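Local structure of abietadiene synthase, chloroplastic (Abies grandis, 3S9V) at residues 281-286 and 436-441. The protein is a chloroplastic terpene synthase, a largely helical enzyme that combines a terpene synthase N-terminal domain with a terpene synthase metal-binding domain. Numbering follows the deposited sequence.
Sequences ERLGID and SYIENY
R282 lays its guanidinium over one face of the Y437 ring, and three measurements define a cation-pi stack. The two planes are inclined by only 20°. The nearest approach is 3.3 Å, from R282 CZ to Y437 CE1. The line from R282 CZ to the ring centroid, 3.8 Å long, leans 31° from the ring normal, so the charge sits off-centre, near the CD1–CE1 side. The aliphatic part of the arginine covers the same face: R282 CD stands almost straight above the centroid of Y437, a CH-pi contact at 4.1 Å. R282 CB comes 3.4 Å from Y437 CD2. A bend at chi3 (80°) in an otherwise extended chain brings the flat end back over the ring. E416 forms a salt bridge with R282 NH2 and also touches Y437, which probably helps fix the rotation of the guanidinium.

The opposite face of Y437 is covered from within its own segment by Y441 CB, leaving the ring sandwiched. L283 approaches this tyrosine obliquely, with L283 CD2 3.6 Å from Y437 CD2. The same methyl also meets I438, 3.9 Å from its CG1, and reaches Y441 CB, whereas the other methyl, CD1, lies over one face of the Y441 ring toward its rim. Thus one branched side chain fills the angle between two tyrosines, and Y463 and A467 of helix 461-491 add to its apolar surroundings. Y441 OH bonds to backbone atoms of I458 and N460, holding the far end of that ring.

Beyond L283, G284 takes a positive phi and two bonds lead back into the last turn, one of them G284 N to E281 O at 2.9 Å. This is a Schellman motif at the C-terminal end of the helix that carries R282, here packed against the C-terminal turn of helix 430-440 in the interior of a predominantly helical terpene synthase fold.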
loop_
_atom_site.group_PDB
_atom_site.type_symbol
_atom_site.label_atom_id
_atom_site.label_comp_id
_atom_site.label_asym_id
_atom_site.label_seq_id
_atom_site.Cartn_x
_atom_site.Cartn_y
_atom_site.Cartn_z
ATOM N N GLU A 281 -3.030 -2.255 7.369
ATOM C CA GLU A 281 -1.773 -2.875 6.962
ATOM C C GLU A 281 -0.697 -1.797 6.838
ATOM O O GLU A 281 0.389 -1.947 7.392
ATOM C CB GLU A 281 -1.922 -3.621 5.634
ATOM C CG GLU A 281 -2.839 -4.836 5.714
ATOM C CD GLU A 281 -2.814 -5.682 4.452
ATOM O OE1 GLU A 281 -2.988 -5.117 3.347
ATOM O OE2 GLU A 281 -2.630 -6.915 4.568
ATOM N N ARG A 282 -1.013 -0.711 6.131
ATOM C CA ARG A 282 -0.073 0.401 5.935
ATOM C C ARG A 282 0.332 1.078 7.247
ATOM O O ARG A 282 1.436 1.617 7.353
ATOM C CB ARG A 282 -0.673 1.464 5.014
ATOM C CG ARG A 282 -0.933 1.009 3.600
ATOM C CD ARG A 282 -1.555 2.136 2.788
ATOM N NE ARG A 282 -0.580 3.119 2.322
ATOM C CZ ARG A 282 -0.903 4.229 1.665
ATOM N NH1 ARG A 282 -2.175 4.499 1.410
ATOM N NH2 ARG A 282 0.043 5.052 1.227
ATOM N N LEU A 283 -0.570 1.075 8.228
ATOM C CA LEU A 283 -0.279 1.672 9.527
ATOM C C LEU A 283 0.497 0.696 10.414
ATOM O O LEU A 283 0.907 1.047 11.516
ATOM C CB LEU A 283 -1.570 2.095 10.234
ATOM C CG LEU A 283 -2.253 3.368 9.730
ATOM C CD1 LEU A 283 -3.545 3.581 10.511
ATOM C CD2 LEU A 283 -1.320 4.570 9.899
ATOM N N GLY A 284 0.673 -0.532 9.928
ATOM C CA GLY A 284 1.429 -1.542 10.655
ATOM C C GLY A 284 0.772 -2.237 11.835
ATOM O O GLY A 284 1.470 -2.868 12.633
ATOM N N ILE A 285 -0.552 -2.156 11.941
ATOM C CA ILE A 285 -1.276 -2.771 13.053
ATOM C C ILE A 285 -2.172 -3.941 12.647
ATOM O O ILE A 285 -3.005 -4.398 13.439
ATOM C CB ILE A 285 -2.161 -1.734 13.777
ATOM C CG1 ILE A 285 -3.074 -1.036 12.766
ATOM C CG2 ILE A 285 -1.290 -0.709 14.483
ATOM C CD1 ILE A 285 -4.044 -0.038 13.382
ATOM N N ASP A 286 -1.990 -4.427 11.424
ATOM C CA ASP A 286 -2.785 -5.526 10.900
ATOM C C ASP A 286 -2.639 -6.870 11.630
ATOM O O ASP A 286 -3.547 -7.702 11.573
ATOM C CB ASP A 286 -2.461 -5.720 9.412
ATOM C CG ASP A 286 -1.000 -6.079 9.175
ATOM O OD1 ASP A 286 -0.738 -7.205 8.695
ATOM O OD2 ASP A 286 -0.113 -5.240 9.475
ATOM N N SER A 436 6.094 5.944 7.876
ATOM C CA SER A 436 5.755 6.914 6.840
ATOM C C SER A 436 4.251 7.194 6.824
ATOM O O SER A 436 3.817 8.346 6.904
ATOM C CB SER A 436 6.199 6.394 5.470
ATOM O OG SER A 436 6.009 7.364 4.456
ATOM N N TYR A 437 3.456 6.136 6.742
ATOM C CA TYR A 437 2.019 6.314 6.691
ATOM C C TYR A 437 1.448 6.910 7.976
ATOM O O TYR A 437 0.500 7.696 7.936
ATOM C CB TYR A 437 1.324 4.992 6.356
ATOM C CG TYR A 437 -0.062 5.201 5.798
ATOM C CD1 TYR A 437 -0.272 6.069 4.725
ATOM C CD2 TYR A 437 -1.166 4.557 6.348
ATOM C CE1 TYR A 437 -1.547 6.287 4.219
ATOM C CE2 TYR A 437 -2.451 4.773 5.844
ATOM C CZ TYR A 437 -2.628 5.636 4.785
ATOM O OH TYR A 437 -3.889 5.860 4.293
ATOM N N ILE A 438 2.025 6.540 9.114
ATOM C CA ILE A 438 1.575 7.070 10.392
ATOM C C ILE A 438 1.640 8.601 10.357
ATOM O O ILE A 438 0.813 9.282 10.963
ATOM C CB ILE A 438 2.447 6.518 11.554
ATOM C CG1 ILE A 438 2.045 5.073 11.832
ATOM C CG2 ILE A 438 2.315 7.393 12.806
ATOM C CD1 ILE A 438 2.769 4.441 12.989
ATOM N N GLU A 439 2.608 9.141 9.625
ATOM C CA GLU A 439 2.748 10.591 9.532
ATOM C C GLU A 439 1.940 11.235 8.406
ATOM O O GLU A 439 1.605 12.416 8.489
ATOM C CB GLU A 439 4.222 10.970 9.389
ATOM C CG GLU A 439 5.045 10.574 10.600
ATOM C CD GLU A 439 6.508 10.944 10.472
ATOM O OE1 GLU A 439 7.126 10.570 9.450
ATOM O OE2 GLU A 439 7.038 11.601 11.398
ATOM N N ASN A 440 1.620 10.463 7.370
ATOM C CA ASN A 440 0.855 10.984 6.240
ATOM C C ASN A 440 -0.639 10.684 6.319
ATOM O O ASN A 440 -1.438 11.297 5.609
ATOM C CB ASN A 440 1.403 10.423 4.922
ATOM C CG ASN A 440 2.812 10.908 4.614
ATOM O OD1 ASN A 440 3.067 12.105 4.556
ATOM N ND2 ASN A 440 3.732 9.972 4.415
ATOM N N TYR A 441 -1.019 9.749 7.181
ATOM C CA TYR A 441 -2.421 9.366 7.319
ATOM C C TYR A 441 -3.315 10.455 7.918
ATOM O O TYR A 441 -3.038 10.975 9.005
ATOM C CB TYR A 441 -2.529 8.097 8.163
ATOM C CG TYR A 441 -3.944 7.644 8.417
ATOM C CD1 TYR A 441 -4.770 7.251 7.367
ATOM C CD2 TYR A 441 -4.464 7.616 9.711
ATOM C CE1 TYR A 441 -6.083 6.836 7.600
ATOM C CE2 TYR A 441 -5.776 7.205 9.953
ATOM C CZ TYR A 441 -6.575 6.816 8.893
ATOM O OH TYR A 441 -7.861 6.389 9.133
#